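PDB 3NQP: SusD superfamily protein, which probably binds sugar chains at the cell outer membrane of Bacteroides fragilis, as do other members of the SusD family. Local coordinates for residues Ser83-Leu88 and Gly137-Leu142; Trp494-Thr499 and Pro505-Thr510. One frame throughout, in Å; residues are numbered along the deposited sequence.

Contact 1 (83-88 with 137-142) closes before contact 2 (494-499 with 505-510) opens, yet their centres lie about 11 Å apart on the same side of the chain's centre. Helix 110-135 is common ground: Val138 and Leu140 pack on it from contact 1, Trp494 and Ile496 from contact 2. Direct contacts also join them. Glu497 OE2 lies 2.9 Å from Lys84 N, a probable hydrogen bond, while Phe85 CE1 packs 3.8 Å from Ile496 CG2. A stretch close to the C-terminus thus packs against loops of the N-terminal half, so parts of the chain that match N-terminal and C-terminal SusD sequences meet in one packed region.

Contact 1 of 2, residues Ser83-Leu88 and Gly137-Leu142; sequences SKFGDL and GVPLRL
Phe85 reaches across to Val138 and Pro139, and these three buried residues account for nearly all of the 107 Å² buried between the segments. The contact is wholly apolar, with no hydrogen bond from one segment to the other. CG1 of Val138 lies obliquely to the Phe85 ring, 3.9 Å from CE1 and 4.1 Å from CD1. The Pro139 ring points back against the incoming Phe85 side chain and sets its CD over one face, 3.9 Å from CZ. Side chains do the bridging, since the closest pair of CA atoms, those of Phe85 and Val138, is still 8.4 Å apart. With chi1 at -73°, Phe85 holds CG beside its backbone N and sends the ring out to the other loop.

In this mostly helical SusD-family fold, the contact joins the loop ahead of helix 89-102 to the one that leaves helix 110-135. The first loop is coiled in the left-handed sense: Lys84 to Asp87 all have positive phi, and two overlapping turns are closed by Gly86 N to Ser83 O at 2.9 Å and Asp87 N to Lys84 O at 2.8 Å. Tyr135, at the end of helix 110-135, meets the Phe85 ring edge-to-face. Val138 also touches Leu131 of that helix and Val166 of helix 163-181, and its backbone is hydrogen-bonded to Ser161.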
ATOM      1  N   SER A  83      17.902  -1.694  -4.183  1.00 15.25           N
ATOM      2  CA  SER A  83      19.232  -1.182  -3.908  1.00 18.46           C
ATOM      3  C   SER A  83      19.122   0.172  -3.281  1.00 18.43           C
ATOM      4  O   SER A  83      18.084   0.819  -3.385  1.00 16.37           O
ATOM      5  CB  SER A  83      20.012  -0.989  -5.212  1.00 21.12           C
ATOM      6  OG  SER A  83      20.066  -2.218  -5.908  1.00 30.43           O
ATOM      7  N   LYS A  84      20.224   0.604  -2.662  1.00 16.61           N
ATOM      8  CA  LYS A  84      20.417   1.956  -2.193  1.00 21.35           C
ATOM      9  C   LYS A  84      19.320   2.439  -1.269  1.00 18.87           C
ATOM     10  O   LYS A  84      18.855   3.582  -1.425  1.00 16.08           O
ATOM     11  CB  LYS A  84      20.566   2.942  -3.377  1.00 20.49           C
ATOM     12  CG  LYS A  84      21.666   2.589  -4.368  1.00 35.32           C
ATOM     13  CD  LYS A  84      21.974   3.715  -5.399  1.00 46.89           C
ATOM     14  CE  LYS A  84      20.960   3.727  -6.573  1.00 54.40           C
ATOM     15  NZ  LYS A  84      20.702   2.402  -7.291  1.00 47.45           N
ATOM     16  N   PHE A  85      18.943   1.608  -0.286  1.00 19.44           N
ATOM     17  CA  PHE A  85      17.839   1.955   0.635  1.00 19.40           C
ATOM     18  C   PHE A  85      16.579   2.401  -0.120  1.00 19.29           C
ATOM     19  O   PHE A  85      15.867   3.316   0.285  1.00 17.81           O
ATOM     20  CB  PHE A  85      18.267   3.054   1.618  1.00 19.38           C
ATOM     21  CG  PHE A  85      19.212   2.593   2.671  1.00 18.17           C
ATOM     22  CD1 PHE A  85      18.763   1.862   3.747  1.00 20.71           C
ATOM     23  CD2 PHE A  85      20.571   2.935   2.606  1.00 22.10           C
ATOM     24  CE1 PHE A  85      19.609   1.470   4.733  1.00 19.50           C
ATOM     25  CE2 PHE A  85      21.434   2.544   3.591  1.00 21.80           C
ATOM     26  CZ  PHE A  85      20.970   1.802   4.654  1.00 21.06           C
ATOM     27  N   GLY A  86      16.336   1.780  -1.264  1.00 16.28           N
ATOM     28  CA  GLY A  86      15.179   2.104  -2.068  1.00 16.48           C
ATOM     29  C   GLY A  86      15.263   3.463  -2.765  1.00 16.97           C
ATOM     30  O   GLY A  86      14.252   4.017  -3.151  1.00 14.00           O
ATOM     31  N   ASP A  87      16.467   4.026  -2.833  1.00 19.02           N
ATOM     32  CA  ASP A  87      16.746   5.316  -3.467  1.00 21.36           C
ATOM     33  C   ASP A  87      15.863   6.423  -2.901  1.00 19.24           C
ATOM     34  O   ASP A  87      15.458   7.320  -3.618  1.00 19.56           O
ATOM     35  CB  ASP A  87      16.572   5.189  -4.993  1.00 23.91           C
ATOM     36  CG  ASP A  87      17.434   6.197  -5.785  1.00 33.57           C
ATOM     37  OD1 ASP A  87      18.382   6.787  -5.235  1.00 27.77           O
ATOM     38  OD2 ASP A  87      17.167   6.378  -6.980  1.00 35.03           O
ATOM     39  N   LEU A  88      15.512   6.344  -1.624  1.00 14.80           N
ATOM     40  CA  LEU A  88      14.680   7.377  -1.038  1.00 15.48           C
ATOM     41  C   LEU A  88      15.426   8.579  -0.445  1.00 17.05           C
ATOM     42  O   LEU A  88      14.787   9.622  -0.165  1.00 16.90           O
ATOM     43  CB  LEU A  88      13.733   6.810   0.004  1.00 14.17           C
ATOM     44  CG  LEU A  88      12.757   5.730  -0.514  1.00 21.97           C
ATOM     45  CD1 LEU A  88      11.864   5.211   0.615  1.00 18.36           C
ATOM     46  CD2 LEU A  88      11.926   6.256  -1.651  1.00 17.46           C
ATOM     47  N   GLY A 137      16.520   0.391  11.620  1.00 13.71           N
ATOM     48  CA  GLY A 137      17.432   1.501  11.649  1.00 13.65           C
ATOM     49  C   GLY A 137      18.002   1.853  10.277  1.00 14.92           C
ATOM     50  O   GLY A 137      18.339   0.967   9.496  1.00 16.46           O
ATOM     51  N   VAL A 138      18.064   3.152   9.999  1.00 15.68           N
ATOM     52  CA  VAL A 138      18.624   3.712   8.763  1.00 15.98           C
ATOM     53  C   VAL A 138      19.319   5.031   9.107  1.00 16.14           C
ATOM     54  O   VAL A 138      19.068   5.604  10.179  1.00 16.04           O
ATOM     55  CB  VAL A 138      17.534   4.033   7.704  1.00 17.95           C
ATOM     56  CG1 VAL A 138      16.822   2.735   7.199  1.00 11.09           C
ATOM     57  CG2 VAL A 138      16.564   5.109   8.232  1.00 15.28           C
ATOM     58  N   PRO A 139      20.182   5.541   8.210  1.00 15.12           N
ATOM     59  CA  PRO A 139      20.796   6.856   8.451  1.00 15.80           C
ATOM     60  C   PRO A 139      19.739   7.929   8.618  1.00 16.37           C
ATOM     61  O   PRO A 139      18.749   7.922   7.880  1.00 15.58           O
ATOM     62  CB  PRO A 139      21.579   7.112   7.163  1.00 16.71           C
ATOM     63  CG  PRO A 139      21.854   5.770   6.601  1.00 18.42           C
ATOM     64  CD  PRO A 139      20.652   4.949   6.945  1.00 14.19           C
ATOM     65  N   LEU A 140      19.896   8.827   9.589  1.00 15.20           N
ATOM     66  CA  LEU A 140      18.936   9.917   9.749  1.00 19.04           C
ATOM     67  C   LEU A 140      19.471  11.196   9.106  1.00 22.53           C
ATOM     68  O   LEU A 140      20.128  12.014   9.773  1.00 18.24           O
ATOM     69  CB  LEU A 140      18.600  10.182  11.228  1.00 19.34           C
ATOM     70  CG  LEU A 140      17.486   9.381  11.849  1.00 22.79           C
ATOM     71  CD1 LEU A 140      17.365   9.749  13.359  1.00 23.98           C
ATOM     72  CD2 LEU A 140      16.124   9.587  11.036  1.00 14.07           C
ATOM     73  N   ARG A 141      19.180  11.356   7.816  1.00 21.52           N
ATOM     74  CA  ARG A 141      19.517  12.568   7.067  1.00 22.03           C
ATOM     75  C   ARG A 141      18.417  13.593   7.223  1.00 22.53           C
ATOM     76  O   ARG A 141      17.302  13.418   6.701  1.00 19.26           O
ATOM     77  CB  ARG A 141      19.730  12.251   5.585  1.00 21.20           C
ATOM     78  CG  ARG A 141      20.824  11.225   5.368  1.00 29.15           C
ATOM     79  CD  ARG A 141      21.551  11.336   4.033  1.00 40.29           C
ATOM     80  NE  ARG A 141      22.908  10.772   4.113  1.00 43.63           N
ATOM     81  CZ  ARG A 141      23.211   9.479   3.983  1.00 51.31           C
ATOM     82  NH1 ARG A 141      22.259   8.560   3.762  1.00 51.06           N
ATOM     83  NH2 ARG A 141      24.482   9.095   4.077  1.00 52.94           N
ATOM     84  N   LEU A 142      18.739  14.669   7.942  1.00 24.15           N
ATOM     85  CA  LEU A 142      17.780  15.733   8.252  1.00 25.84           C
ATOM     86  C   LEU A 142      18.223  17.162   7.817  1.00 29.68           C
ATOM     87  O   LEU A 142      17.412  18.079   7.805  1.00 27.55           O
ATOM     88  CB  LEU A 142      17.474  15.727   9.767  1.00 25.92           C
ATOM     89  CG  LEU A 142      16.956  14.402  10.338  1.00 20.79           C
ATOM     90  CD1 LEU A 142      16.836  14.432  11.887  1.00 26.39           C
ATOM     91  CD2 LEU A 142      15.612  14.056   9.653  1.00 26.16           C
TER

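Contact 2 of 2, residues Trp494-Thr499 and Pro505-Thr510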
ATOM      1  N   TRP A 494      14.802  -6.048   5.786  1.00 10.87           N
ATOM      2  CA  TRP A 494      15.500  -6.257   4.538  1.00  9.72           C
ATOM      3  C   TRP A 494      17.005  -5.962   4.650  1.00 10.13           C
ATOM      4  O   TRP A 494      17.441  -5.073   5.427  1.00 10.58           O
ATOM      5  CB  TRP A 494      14.876  -5.387   3.452  1.00 12.26           C
ATOM      6  CG  TRP A 494      13.428  -5.638   3.118  1.00 12.79           C
ATOM      7  CD1 TRP A 494      12.412  -5.880   3.986  1.00 12.03           C
ATOM      8  CD2 TRP A 494      12.848  -5.580   1.812  1.00  9.91           C
ATOM      9  NE1 TRP A 494      11.211  -5.998   3.288  1.00 10.99           N
ATOM     10  CE2 TRP A 494      11.466  -5.803   1.954  1.00 10.87           C
ATOM     11  CE3 TRP A 494      13.367  -5.340   0.523  1.00 13.19           C
ATOM     12  CZ2 TRP A 494      10.589  -5.801   0.858  1.00 10.06           C
ATOM     13  CZ3 TRP A 494      12.503  -5.364  -0.562  1.00 17.27           C
ATOM     14  CH2 TRP A 494      11.132  -5.578  -0.393  1.00 12.31           C
ATOM     15  N   PRO A 495      17.823  -6.752   3.946  1.00 12.19           N
ATOM     16  CA  PRO A 495      19.257  -6.494   4.037  1.00 13.03           C
ATOM     17  C   PRO A 495      19.693  -5.394   3.077  1.00 15.44           C
ATOM     18  O   PRO A 495      18.925  -4.977   2.218  1.00 16.61           O
ATOM     19  CB  PRO A 495      19.855  -7.815   3.597  1.00 17.33           C
ATOM     20  CG  PRO A 495      18.866  -8.320   2.530  1.00 10.46           C
ATOM     21  CD  PRO A 495      17.522  -7.787   2.935  1.00 12.33           C
ATOM     22  N   ILE A 496      20.905  -4.890   3.262  1.00 16.83           N
ATOM     23  CA  ILE A 496      21.499  -4.002   2.282  1.00 15.75           C
ATOM     24  C   ILE A 496      22.645  -4.723   1.527  1.00 14.38           C
ATOM     25  O   ILE A 496      23.222  -5.715   2.027  1.00 16.48           O
ATOM     26  CB  ILE A 496      21.894  -2.679   2.923  1.00 18.60           C
ATOM     27  CG1 ILE A 496      22.959  -2.881   3.977  1.00 18.66           C
ATOM     28  CG2 ILE A 496      20.633  -1.964   3.571  1.00 13.29           C
ATOM     29  CD1 ILE A 496      23.547  -1.551   4.443  1.00 18.44           C
ATOM     30  N   GLU A 497      22.954  -4.201   0.346  1.00 13.21           N
ATOM     31  CA  GLU A 497      23.896  -4.802  -0.616  1.00 18.11           C
ATOM     32  C   GLU A 497      25.327  -4.816  -0.078  1.00 18.46           C
ATOM     33  O   GLU A 497      25.799  -3.809   0.451  1.00 16.55           O
ATOM     34  CB  GLU A 497      24.037  -3.985  -1.937  1.00 18.15           C
ATOM     35  CG  GLU A 497      22.867  -3.542  -2.670  1.00 30.85           C
ATOM     36  CD  GLU A 497      22.332  -2.249  -2.141  1.00 27.31           C
ATOM     37  OE1 GLU A 497      21.663  -2.344  -1.109  1.00 19.59           O
ATOM     38  OE2 GLU A 497      22.572  -1.167  -2.715  1.00 22.30           O
ATOM     39  N   LYS A 498      26.011  -5.928  -0.329  1.00 22.04           N
ATOM     40  CA  LYS A 498      27.430  -6.100  -0.061  1.00 24.09           C
ATOM     41  C   LYS A 498      28.234  -4.958  -0.666  1.00 23.22           C
ATOM     42  O   LYS A 498      29.140  -4.467  -0.042  1.00 23.77           O
ATOM     43  CB  LYS A 498      27.926  -7.434  -0.672  1.00 26.42           C
ATOM     44  CG  LYS A 498      29.363  -7.846  -0.293  1.00 35.34           C
ATOM     45  CD  LYS A 498      29.832  -9.099  -1.081  1.00 46.14           C
ATOM     46  CE  LYS A 498      31.228  -9.630  -0.608  1.00 52.31           C
ATOM     47  NZ  LYS A 498      31.178 -10.355   0.732  1.00 55.42           N
ATOM     48  N   THR A 499      27.925  -4.566  -1.900  1.00 22.62           N
ATOM     49  CA  THR A 499      28.720  -3.524  -2.574  1.00 24.78           C
ATOM     50  C   THR A 499      28.671  -2.228  -1.792  1.00 25.76           C
ATOM     51  O   THR A 499      29.706  -1.578  -1.594  1.00 25.68           O
ATOM     52  CB  THR A 499      28.271  -3.252  -4.039  1.00 25.24           C
ATOM     53  OG1 THR A 499      26.846  -3.187  -4.091  1.00 21.98           O
ATOM     54  CG2 THR A 499      28.772  -4.326  -4.963  1.00 26.24           C
ATOM     55  N   PRO A 505      31.967   2.348   4.859  1.00 32.29           N
ATOM     56  CA  PRO A 505      32.271   1.689   6.128  1.00 32.13           C
ATOM     57  C   PRO A 505      31.496   2.199   7.358  1.00 29.57           C
ATOM     58  O   PRO A 505      31.598   1.580   8.404  1.00 30.45           O
ATOM     59  CB  PRO A 505      33.786   1.920   6.307  1.00 34.48           C
ATOM     60  CG  PRO A 505      34.124   3.052   5.409  1.00 36.11           C
ATOM     61  CD  PRO A 505      33.025   3.272   4.425  1.00 34.36           C
ATOM     62  N   ALA A 506      30.704   3.268   7.233  1.00 27.40           N
ATOM     63  CA  ALA A 506      29.733   3.640   8.287  1.00 27.13           C
ATOM     64  C   ALA A 506      28.563   2.658   8.434  1.00 23.96           C
ATOM     65  O   ALA A 506      28.037   2.486   9.527  1.00 22.68           O
ATOM     66  CB  ALA A 506      29.175   5.061   8.059  1.00 27.02           C
ATOM     67  N   LEU A 507      28.157   2.038   7.336  1.00 20.32           N
ATOM     68  CA  LEU A 507      27.016   1.174   7.312  1.00 20.80           C
ATOM     69  C   LEU A 507      27.326  -0.197   7.839  1.00 20.87           C
ATOM     70  O   LEU A 507      28.392  -0.765   7.567  1.00 18.68           O
ATOM     71  CB  LEU A 507      26.481   1.021   5.882  1.00 20.07           C
ATOM     72  CG  LEU A 507      25.918   2.281   5.228  1.00 22.13           C
ATOM     73  CD1 LEU A 507      25.469   1.931   3.770  1.00 23.47           C
ATOM     74  CD2 LEU A 507      24.778   2.853   6.045  1.00 17.51           C
ATOM     75  N   GLU A 508      26.386  -0.710   8.612  1.00 20.17           N
ATOM     76  CA  GLU A 508      26.371  -2.099   9.000  1.00 23.28           C
ATOM     77  C   GLU A 508      25.179  -2.808   8.356  1.00 18.77           C
ATOM     78  O   GLU A 508      24.161  -2.198   8.084  1.00 16.90           O
ATOM     79  CB  GLU A 508      26.351  -2.224  10.539  1.00 27.03           C
ATOM     80  CG  GLU A 508      27.731  -1.923  11.138  1.00 37.58           C
ATOM     81  CD  GLU A 508      27.762  -1.884  12.654  1.00 53.55           C
ATOM     82  OE1 GLU A 508      26.700  -2.045  13.297  1.00 55.74           O
ATOM     83  OE2 GLU A 508      28.871  -1.690  13.206  1.00 62.99           O
ATOM     84  N   GLN A 509      25.336  -4.109   8.161  1.00 17.12           N
ATOM     85  CA  GLN A 509      24.277  -4.958   7.704  1.00 16.68           C
ATOM     86  C   GLN A 509      23.067  -4.895   8.642  1.00 17.58           C
ATOM     87  O   GLN A 509      23.181  -4.604   9.830  1.00 12.28           O
ATOM     88  CB  GLN A 509      24.754  -6.411   7.544  1.00 14.15           C
ATOM     89  CG  GLN A 509      23.704  -7.341   6.869  1.00 19.79           C
ATOM     90  CD  GLN A 509      23.246  -6.831   5.525  1.00 10.35           C
ATOM     91  OE1 GLN A 509      22.193  -6.200   5.410  1.00 15.86           O
ATOM     92  NE2 GLN A 509      24.029  -7.082   4.500  1.00 13.66           N
ATOM     93  N   THR A 510      21.876  -5.101   8.066  1.00 13.88           N
ATOM     94  CA  THR A 510      20.674  -5.231   8.876  1.00 14.10           C
ATOM     95  C   THR A 510      20.863  -6.426   9.815  1.00 16.79           C
ATOM     96  O   THR A 510      21.428  -7.457   9.391  1.00 16.43           O
ATOM     97  CB  THR A 510      19.443  -5.407   7.937  1.00 11.56           C
ATOM     98  OG1 THR A 510      19.436  -4.302   7.006  1.00 11.70           O
ATOM     99  CG2 THR A 510      18.132  -5.482   8.739  1.00 11.75           C
TER
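Gln509 lays its side-chain amide against the backbone of Ile496 and grips it twice, using its oxygen and its nitrogen together. This pairing closes a loop-helix-loop excursion near the C-terminus of the SusD fold, in which the short helix 498-503, with Glu497 at its N-cap position, starts within the first segment and leads round to the second. Ile496 N donates to Gln509 OE1 over 2.8 Å, in the plane of the side-chain carbonyl and on a lone pair, with an N-H...O angle of 158°. In return, Gln509 NE2 donates to Ile496 O at 2.9 Å and 166°; that acceptor lies close to the amide plane, so the two bonds fix the rotation of the group. The chain gets there by leaving with CG anti to the backbone N and then bending at chi2 (56°). OE1 also accepts a hydrogen bond from Thr510 N, 2.9 Å away, with the donor tilted out of the carbonyl plane, so one oxygen ties both segments together.

The side chains of Ile496 and Leu507 meet at a slant on apolar terms. Ile496 tucks CG1 in between its N and C atoms and runs on extended to CD1, which lies 4.0 Å from Leu507 CD1 and 3.7 Å from Glu508 O. Leu501 of that helix touches Ile496, Leu507 and Gln509 alike, while Tyr135 of helix 110-135 packs against Ile496.

At the far end, Thr510 points toward the other segment. Its hydroxyl is also hydrogen-bonded to Arg160 NH1, which is hydrogen-bonded to Glu508 O as well, and Thr510 OG1 donates to Trp494 O across 2.7 Å, tilted somewhat from that carbonyl's plane.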